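Long-range contacts in diadenosine tetraphosphatase, putative (PDB 2QJC), which probably hydrolyses diadenosine tetraphosphate or related phosphate compounds, as a calcineurin-like phosphoesterase with two bound manganese ions: residues R20-D26 with L231-P237; T199-D205 with P216-D222. All blocks are in the same frame, centred on the assembly; numbering follows the deposited sequence.

Overall arrangement
Contacts 1 and 2 lie in different sheets of the calcineurin-like fold, with centres about 10 Å apart. Contact 1 is an antiparallel pair, contact 2 a parallel one. Along the chain, contact 2 is nested inside the loop that contact 1 closes. The two sheets pack face against face; one touch is I23 O to L221 CD1 at 3.2 Å. Both contacts run down to the metal site: D26 binds one manganese, H204 the other, and D55 bridges the pair. D26 OD1 probably accepts a hydrogen bond from H204 N at 2.9 Å. A phosphate ion, probably from the crystallisation liquor, lies about 4 Å (nearest atoms) from the side chains of D26 and H204.

Contact 1 (R20-D26 with L231-P237); sequences RVIIVGD and LSAAVFP. With MN (manganese (II) ion), chain B.
V21, I22, I23 and V24 pair with F236, V235, A234 and A233 as antiparallel strands, whose axes come within 4.6 Å at 154°. The V21-F236 and I23-A234 pairs are hydrogen-bonded. A234 N reaches I23 O at 2.8 Å. Beyond the last bridge, G25 N still bonds S232 O at 3.0 Å.

V21, I23, A234 and F236 share one face of the sheet. I23 is extended at its second torsion (173°), which carries CD1 to F236, 3.9 Å from both CD2 and CE2. V137 of strand 137-140 touches I23 and F236. The other face holds I22, V24, A233 and V235. There V24 CG2 meets L231 CG at 4.0 Å, and L37 of helix 31-41 touches V24, L231 and A233. L231 CD1 comes to D26 O at 3.3 Å. At the far end the extended R20 passes V235 CG1 with its NE at 3.9 Å. Its guanidinium is held by a salt bridge to D48 and a hydrogen bond to V41 O.

G25 and D26, just after strand 21-24, begin the GDxH metal-binding motif of metallophosphoesterases. The strand pair thus fixes the backbone just before D26, whose OD2 binds manganese at 2.2 Å together with D55, H28 and a water. The probable bond from H204 N to its OD1 would help hold the carboxylate's rotation.

Contact 2 (T199-D205 with P216-D222); sequences TVVFGHD and PLAIGLD. With MN (manganese (II) ion), chain C.
V200, V201 and F202 run beside A218, I219 and G220 as parallel strands, with axes 4.7 Å apart at 7°. The backbone ladder passes from L217 O to V200 N, V200 O to I219 N, I219 O to F202 N and F202 O to L221 N. The last bond is 2.8 Å long.

Packing is tightest at F202. Its CG sits between the backbone N and the carbonyl carbon (chi1 62°), and this swings the ring back over the partner strand. G220 CA lies over one ring face, 3.6 Å from the centroid, in a CH-pi contact. With no side chain at G220, the ring can come this close. A218 CB stands at the ring edge, and W190 meets the ring edge-to-face. On the opposite side of the sheet, V201 CG1 touches L221 CD1 at 3.6 Å.

The T199 end is the solvent side: P216 is exposed, T199 and L217 partly so. At the other end the residues are buried, but after L221 water 2 takes over from the ladder, giving a bond to G203 O and accepting one from D222 N at 3.0 Å. D222 CB packs on G203 C at 3.8 Å, and its OD1 is held by R224 N. The CB of H204 is turned away from 216-222. H204 is one of the family's metal-binding histidines at strand ends of the beta sandwich: ND1 binds the second manganese at 2.3 Å, beside H141, and NE2 bonds T160 O.

Strand 218-220 is the edge of its sheet within the chain, and strand 199-202 lies between it and strand 137-140. V201 packs on I23 of strand 21-24 and F236 of strand 230-236. L221 meets A234 of the latter, and I241 of strand 240-245 lies against I219 and L221.

Contact 1 (R20-D26 with L231-P237)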
ATOM      1  N   ARG A  20     -13.885  -5.062  11.868  1.00 28.94           N
ATOM      2  CA  ARG A  20     -13.376  -5.674  10.650  1.00 29.11           C
ATOM      3  C   ARG A  20     -12.519  -4.670   9.862  1.00 28.70           C
ATOM      4  O   ARG A  20     -12.906  -3.509   9.689  1.00 30.71           O
ATOM      5  CB  ARG A  20     -14.568  -6.125   9.823  1.00 31.20           C
ATOM      6  CG  ARG A  20     -14.290  -7.002   8.635  1.00 32.80           C
ATOM      7  CD  ARG A  20     -15.549  -6.962   7.773  1.00 33.71           C
ATOM      8  NE  ARG A  20     -15.515  -7.886   6.655  1.00 36.26           N
ATOM      9  CZ  ARG A  20     -16.239  -7.740   5.553  1.00 35.22           C
ATOM     10  NH1 ARG A  20     -17.052  -6.695   5.419  1.00 34.05           N
ATOM     11  NH2 ARG A  20     -16.155  -8.646   4.592  1.00 39.19           N
ATOM     12  N   VAL A  21     -11.357  -5.116   9.385  1.00 27.91           N
ATOM     13  CA  VAL A  21     -10.458  -4.245   8.632  1.00 26.19           C
ATOM     14  C   VAL A  21     -10.137  -4.793   7.240  1.00 26.63           C
ATOM     15  O   VAL A  21      -9.785  -5.957   7.083  1.00 24.59           O
ATOM     16  CB  VAL A  21      -9.136  -4.020   9.405  1.00 24.72           C
ATOM     17  CG1 VAL A  21      -8.165  -3.164   8.565  1.00 24.73           C
ATOM     18  CG2 VAL A  21      -9.429  -3.334  10.729  1.00 25.17           C
ATOM     19  N   ILE A  22     -10.255  -3.928   6.236  1.00 28.04           N
ATOM     20  CA  ILE A  22     -10.006  -4.301   4.854  1.00 26.46           C
ATOM     21  C   ILE A  22      -8.809  -3.518   4.306  1.00 25.34           C
ATOM     22  O   ILE A  22      -8.814  -2.292   4.269  1.00 27.03           O
ATOM     23  CB  ILE A  22     -11.272  -4.039   4.009  1.00 29.27           C
ATOM     24  CG1 ILE A  22     -12.411  -4.932   4.524  1.00 30.30           C
ATOM     25  CG2 ILE A  22     -11.011  -4.335   2.543  1.00 28.11           C
ATOM     26  CD1 ILE A  22     -13.745  -4.623   3.923  1.00 31.66           C
ATOM     27  N   ILE A  23      -7.779  -4.248   3.897  1.00 23.70           N
ATOM     28  CA  ILE A  23      -6.554  -3.657   3.371  1.00 22.56           C
ATOM     29  C   ILE A  23      -6.433  -4.006   1.890  1.00 22.06           C
ATOM     30  O   ILE A  23      -6.415  -5.190   1.514  1.00 18.89           O
ATOM     31  CB  ILE A  23      -5.330  -4.180   4.157  1.00 21.46           C
ATOM     32  CG1 ILE A  23      -5.558  -3.942   5.656  1.00 22.12           C
ATOM     33  CG2 ILE A  23      -4.059  -3.471   3.687  1.00 20.04           C
ATOM     34  CD1 ILE A  23      -4.515  -4.561   6.556  1.00 24.93           C
ATOM     35  N   VAL A  24      -6.348  -2.971   1.055  1.00 21.38           N
ATOM     36  CA  VAL A  24      -6.288  -3.154  -0.396  1.00 21.96           C
ATOM     37  C   VAL A  24      -4.950  -2.830  -1.065  1.00 20.16           C
ATOM     38  O   VAL A  24      -4.227  -1.931  -0.635  1.00 22.03           O
ATOM     39  CB  VAL A  24      -7.441  -2.352  -1.083  1.00 22.76           C
ATOM     40  CG1 VAL A  24      -7.449  -0.924  -0.591  1.00 27.09           C
ATOM     41  CG2 VAL A  24      -7.298  -2.390  -2.606  1.00 22.84           C
ATOM     42  N   GLY A  25      -4.630  -3.603  -2.104  1.00 21.45           N
ATOM     43  CA  GLY A  25      -3.386  -3.439  -2.844  1.00 21.03           C
ATOM     44  C   GLY A  25      -3.348  -2.224  -3.753  1.00 23.28           C
ATOM     45  O   GLY A  25      -4.280  -1.414  -3.756  1.00 22.65           O
ATOM     46  N   ASP A  26      -2.274  -2.102  -4.535  1.00 23.75           N
ATOM     47  CA  ASP A  26      -2.088  -0.958  -5.434  1.00 25.35           C
ATOM     48  C   ASP A  26      -3.309  -0.698  -6.318  1.00 24.31           C
ATOM     49  O   ASP A  26      -3.688  -1.541  -7.130  1.00 23.62           O
ATOM     50  CB  ASP A  26      -0.834  -1.164  -6.309  1.00 22.50           C
ATOM     51  CG  ASP A  26       0.453  -1.266  -5.488  1.00 26.85           C
ATOM     52  OD1 ASP A  26       0.466  -2.001  -4.472  1.00 25.61           O
ATOM     53  OD2 ASP A  26       1.462  -0.623  -5.864  1.00 25.42           O
ATOM     54  N   LEU A 231      -7.242  -6.875  -8.397  1.00 30.76           N
ATOM     55  CA  LEU A 231      -7.158  -5.976  -7.247  1.00 29.39           C
ATOM     56  C   LEU A 231      -7.519  -6.838  -6.044  1.00 29.97           C
ATOM     57  O   LEU A 231      -8.667  -7.267  -5.897  1.00 29.36           O
ATOM     58  CB  LEU A 231      -8.139  -4.807  -7.368  1.00 27.13           C
ATOM     59  CG  LEU A 231      -7.934  -3.692  -6.329  1.00 28.80           C
ATOM     60  CD1 LEU A 231      -6.525  -3.082  -6.489  1.00 21.93           C
ATOM     61  CD2 LEU A 231      -9.017  -2.611  -6.494  1.00 24.38           C
ATOM     62  N   SER A 232      -6.527  -7.098  -5.196  1.00 29.14           N
ATOM     63  CA  SER A 232      -6.700  -7.946  -4.027  1.00 27.70           C
ATOM     64  C   SER A 232      -6.742  -7.213  -2.694  1.00 27.53           C
ATOM     65  O   SER A 232      -6.176  -6.130  -2.540  1.00 27.65           O
ATOM     66  CB  SER A 232      -5.575  -8.977  -3.979  1.00 26.88           C
ATOM     67  OG  SER A 232      -5.413  -9.605  -5.233  1.00 27.53           O
ATOM     68  N   ALA A 233      -7.414  -7.827  -1.727  1.00 26.01           N
ATOM     69  CA  ALA A 233      -7.512  -7.256  -0.396  1.00 26.86           C
ATOM     70  C   ALA A 233      -7.367  -8.345   0.654  1.00 26.99           C
ATOM     71  O   ALA A 233      -7.750  -9.500   0.422  1.00 26.74           O
ATOM     72  CB  ALA A 233      -8.854  -6.543  -0.218  1.00 24.58           C
ATOM     73  N   ALA A 234      -6.801  -7.969   1.798  1.00 25.23           N
ATOM     74  CA  ALA A 234      -6.644  -8.876   2.930  1.00 26.36           C
ATOM     75  C   ALA A 234      -7.698  -8.458   3.954  1.00 27.05           C
ATOM     76  O   ALA A 234      -7.833  -7.275   4.276  1.00 25.40           O
ATOM     77  CB  ALA A 234      -5.249  -8.758   3.531  1.00 26.77           C
ATOM     78  N   VAL A 235      -8.449  -9.435   4.456  1.00 28.86           N
ATOM     79  CA  VAL A 235      -9.504  -9.165   5.421  1.00 29.68           C
ATOM     80  C   VAL A 235      -9.134  -9.638   6.822  1.00 30.27           C
ATOM     81  O   VAL A 235      -8.702 -10.769   7.011  1.00 31.14           O
ATOM     82  CB  VAL A 235     -10.822  -9.853   5.003  1.00 30.91           C
ATOM     83  CG1 VAL A 235     -11.960  -9.429   5.940  1.00 31.48           C
ATOM     84  CG2 VAL A 235     -11.153  -9.501   3.564  1.00 31.04           C
ATOM     85  N   PHE A 236      -9.297  -8.751   7.798  1.00 29.91           N
ATOM     86  CA  PHE A 236      -8.999  -9.072   9.188  1.00 30.46           C
ATOM     87  C   PHE A 236     -10.247  -8.826  10.034  1.00 30.63           C
ATOM     88  O   PHE A 236     -10.959  -7.840   9.834  1.00 29.92           O
ATOM     89  CB  PHE A 236      -7.824  -8.221   9.679  1.00 29.14           C
ATOM     90  CG  PHE A 236      -6.511  -8.586   9.036  1.00 28.91           C
ATOM     91  CD1 PHE A 236      -5.744  -9.639   9.536  1.00 28.96           C
ATOM     92  CD2 PHE A 236      -6.086  -7.935   7.878  1.00 30.26           C
ATOM     93  CE1 PHE A 236      -4.567 -10.047   8.883  1.00 28.89           C
ATOM     94  CE2 PHE A 236      -4.908  -8.335   7.211  1.00 28.56           C
ATOM     95  CZ  PHE A 236      -4.151  -9.391   7.714  1.00 25.70           C
ATOM     96  N   PRO A 237     -10.511  -9.702  11.015  1.00 31.57           N
ATOM     97  CA  PRO A 237      -9.724 -10.885  11.381  1.00 32.08           C
ATOM     98  C   PRO A 237      -9.708 -12.039  10.375  1.00 33.21           C
ATOM     99  O   PRO A 237     -10.622 -12.196   9.562  1.00 33.29           O
ATOM    100  CB  PRO A 237     -10.331 -11.296  12.722  1.00 33.35           C
ATOM    101  CG  PRO A 237     -11.764 -10.907  12.568  1.00 32.39           C
ATOM    102  CD  PRO A 237     -11.684  -9.554  11.898  1.00 32.79           C
TER
HETATM  103 MN    MN B 400       2.402   0.345  -7.642  1.00 31.95          MN
HETATM  104  O   HOH W   1       2.182  -1.557  -8.812  1.00 23.50           O

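Contact 2 (T199-D205 with P216-D222)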
ATOM      1  N   THR A 199       2.187  -9.065  11.500  1.00 26.41           N
ATOM      2  CA  THR A 199       2.013  -9.458  10.107  1.00 25.93           C
ATOM      3  C   THR A 199       2.094  -8.142   9.331  1.00 25.84           C
ATOM      4  O   THR A 199       1.347  -7.202   9.616  1.00 25.57           O
ATOM      5  CB  THR A 199       0.623 -10.069   9.838  1.00 26.39           C
ATOM      6  OG1 THR A 199       0.510 -11.331  10.504  1.00 27.31           O
ATOM      7  CG2 THR A 199       0.409 -10.258   8.334  1.00 23.60           C
ATOM      8  N   VAL A 200       3.009  -8.062   8.370  1.00 25.16           N
ATOM      9  CA  VAL A 200       3.144  -6.855   7.567  1.00 22.59           C
ATOM     10  C   VAL A 200       2.400  -7.037   6.249  1.00 22.99           C
ATOM     11  O   VAL A 200       2.640  -7.997   5.514  1.00 23.75           O
ATOM     12  CB  VAL A 200       4.626  -6.539   7.267  1.00 23.52           C
ATOM     13  CG1 VAL A 200       4.737  -5.409   6.232  1.00 17.58           C
ATOM     14  CG2 VAL A 200       5.330  -6.144   8.560  1.00 24.10           C
ATOM     15  N   VAL A 201       1.483  -6.121   5.964  1.00 21.86           N
ATOM     16  CA  VAL A 201       0.717  -6.173   4.730  1.00 19.61           C
ATOM     17  C   VAL A 201       1.227  -5.056   3.816  1.00 20.09           C
ATOM     18  O   VAL A 201       1.302  -3.891   4.217  1.00 18.50           O
ATOM     19  CB  VAL A 201      -0.794  -6.004   5.015  1.00 19.42           C
ATOM     20  CG1 VAL A 201      -1.582  -6.140   3.721  1.00 14.85           C
ATOM     21  CG2 VAL A 201      -1.257  -7.052   6.064  1.00 16.15           C
ATOM     22  N   PHE A 202       1.561  -5.410   2.582  1.00 19.59           N
ATOM     23  CA  PHE A 202       2.116  -4.436   1.649  1.00 20.62           C
ATOM     24  C   PHE A 202       1.669  -4.636   0.200  1.00 18.85           C
ATOM     25  O   PHE A 202       0.880  -5.524  -0.096  1.00 22.24           O
ATOM     26  CB  PHE A 202       3.645  -4.512   1.733  1.00 20.98           C
ATOM     27  CG  PHE A 202       4.212  -5.859   1.322  1.00 21.23           C
ATOM     28  CD1 PHE A 202       4.840  -6.017   0.088  1.00 19.69           C
ATOM     29  CD2 PHE A 202       4.101  -6.970   2.167  1.00 20.14           C
ATOM     30  CE1 PHE A 202       5.351  -7.263  -0.302  1.00 18.09           C
ATOM     31  CE2 PHE A 202       4.607  -8.219   1.789  1.00 21.03           C
ATOM     32  CZ  PHE A 202       5.234  -8.367   0.551  1.00 20.82           C
ATOM     33  N   GLY A 203       2.195  -3.800  -0.691  1.00 19.46           N
ATOM     34  CA  GLY A 203       1.904  -3.882  -2.118  1.00 18.40           C
ATOM     35  C   GLY A 203       3.190  -3.579  -2.888  1.00 18.63           C
ATOM     36  O   GLY A 203       4.184  -4.285  -2.725  1.00 17.67           O
ATOM     37  N   HIS A 204       3.168  -2.547  -3.733  1.00 19.94           N
ATOM     38  CA  HIS A 204       4.340  -2.099  -4.501  1.00 21.11           C
ATOM     39  C   HIS A 204       4.991  -2.995  -5.569  1.00 23.63           C
ATOM     40  O   HIS A 204       5.128  -2.578  -6.724  1.00 23.52           O
ATOM     41  CB  HIS A 204       5.438  -1.646  -3.523  1.00 22.89           C
ATOM     42  CG  HIS A 204       6.716  -1.217  -4.184  1.00 25.57           C
ATOM     43  ND1 HIS A 204       6.780  -0.167  -5.074  1.00 27.07           N
ATOM     44  CD2 HIS A 204       7.984  -1.679  -4.059  1.00 25.63           C
ATOM     45  CE1 HIS A 204       8.031   0.002  -5.469  1.00 22.39           C
ATOM     46  NE2 HIS A 204       8.781  -0.903  -4.867  1.00 27.10           N
ATOM     47  N   ASP A 205       5.398  -4.203  -5.176  1.00 24.78           N
ATOM     48  CA  ASP A 205       6.112  -5.145  -6.047  1.00 24.51           C
ATOM     49  C   ASP A 205       5.256  -5.921  -7.057  1.00 25.76           C
ATOM     50  O   ASP A 205       5.132  -7.146  -6.963  1.00 23.23           O
ATOM     51  CB  ASP A 205       6.898  -6.131  -5.162  1.00 23.49           C
ATOM     52  CG  ASP A 205       8.040  -6.842  -5.910  1.00 26.34           C
ATOM     53  OD1 ASP A 205       8.766  -7.631  -5.267  1.00 25.68           O
ATOM     54  OD2 ASP A 205       8.219  -6.620  -7.126  1.00 24.46           O
ATOM     55  N   PRO A 216       1.708 -16.626   8.058  1.00 32.39           N
ATOM     56  CA  PRO A 216       0.905 -15.439   8.356  1.00 30.80           C
ATOM     57  C   PRO A 216       1.747 -14.209   8.723  1.00 29.57           C
ATOM     58  O   PRO A 216       1.199 -13.181   9.117  1.00 29.08           O
ATOM     59  CB  PRO A 216       0.055 -15.909   9.524  1.00 33.17           C
ATOM     60  CG  PRO A 216       1.048 -16.720  10.306  1.00 33.65           C
ATOM     61  CD  PRO A 216       1.753 -17.531   9.223  1.00 33.86           C
ATOM     62  N   LEU A 217       3.067 -14.308   8.584  1.00 27.56           N
ATOM     63  CA  LEU A 217       3.948 -13.197   8.940  1.00 25.06           C
ATOM     64  C   LEU A 217       3.937 -12.018   7.970  1.00 24.01           C
ATOM     65  O   LEU A 217       4.265 -10.899   8.358  1.00 22.03           O
ATOM     66  CB  LEU A 217       5.386 -13.699   9.120  1.00 27.57           C
ATOM     67  CG  LEU A 217       5.621 -14.607  10.334  1.00 29.31           C
ATOM     68  CD1 LEU A 217       7.089 -14.996  10.402  1.00 31.08           C
ATOM     69  CD2 LEU A 217       5.211 -13.875  11.612  1.00 26.55           C
ATOM     70  N   ALA A 218       3.573 -12.264   6.716  1.00 23.58           N
ATOM     71  CA  ALA A 218       3.530 -11.195   5.720  1.00 25.54           C
ATOM     72  C   ALA A 218       2.566 -11.504   4.575  1.00 25.66           C
ATOM     73  O   ALA A 218       2.258 -12.669   4.309  1.00 27.66           O
ATOM     74  CB  ALA A 218       4.943 -10.918   5.173  1.00 23.01           C
ATOM     75  N   ILE A 219       2.092 -10.451   3.906  1.00 24.14           N
ATOM     76  CA  ILE A 219       1.159 -10.588   2.788  1.00 21.55           C
ATOM     77  C   ILE A 219       1.370  -9.503   1.727  1.00 22.89           C
ATOM     78  O   ILE A 219       1.128  -8.314   1.986  1.00 20.89           O
ATOM     79  CB  ILE A 219      -0.309 -10.497   3.265  1.00 22.15           C
ATOM     80  CG1 ILE A 219      -0.599 -11.607   4.284  1.00 22.24           C
ATOM     81  CG2 ILE A 219      -1.252 -10.585   2.067  1.00 24.33           C
ATOM     82  CD1 ILE A 219      -1.993 -11.572   4.876  1.00 18.69           C
ATOM     83  N   GLY A 220       1.826  -9.914   0.540  1.00 20.52           N
ATOM     84  CA  GLY A 220       2.039  -8.973  -0.548  1.00 23.21           C
ATOM     85  C   GLY A 220       0.789  -8.942  -1.416  1.00 23.47           C
ATOM     86  O   GLY A 220       0.486  -9.918  -2.107  1.00 24.75           O
ATOM     87  N   LEU A 221       0.069  -7.823  -1.399  1.00 23.44           N
ATOM     88  CA  LEU A 221      -1.178  -7.702  -2.155  1.00 24.04           C
ATOM     89  C   LEU A 221      -1.116  -7.123  -3.561  1.00 24.28           C
ATOM     90  O   LEU A 221      -2.162  -6.988  -4.201  1.00 25.23           O
ATOM     91  CB  LEU A 221      -2.190  -6.867  -1.366  1.00 22.83           C
ATOM     92  CG  LEU A 221      -2.719  -7.355  -0.013  1.00 23.06           C
ATOM     93  CD1 LEU A 221      -3.495  -6.220   0.677  1.00 22.24           C
ATOM     94  CD2 LEU A 221      -3.616  -8.556  -0.222  1.00 21.22           C
ATOM     95  N   ASP A 222       0.063  -6.782  -4.071  1.00 23.30           N
ATOM     96  CA  ASP A 222       0.077  -6.198  -5.407  1.00 25.65           C
ATOM     97  C   ASP A 222      -0.076  -7.214  -6.537  1.00 26.39           C
ATOM     98  O   ASP A 222       0.912  -7.653  -7.137  1.00 26.58           O
ATOM     99  CB  ASP A 222       1.333  -5.355  -5.638  1.00 24.45           C
ATOM    100  CG  ASP A 222       1.197  -4.455  -6.863  1.00 27.32           C
ATOM    101  OD1 ASP A 222       0.181  -4.602  -7.592  1.00 25.52           O
ATOM    102  OD2 ASP A 222       2.092  -3.612  -7.098  1.00 23.24           O
TER
HETATM  103 MN    MN C 401       5.193   1.370  -5.675  1.00 45.44          MN
HETATM  104  O   HOH W   2       2.797  -7.010  -2.888  1.00 25.13           O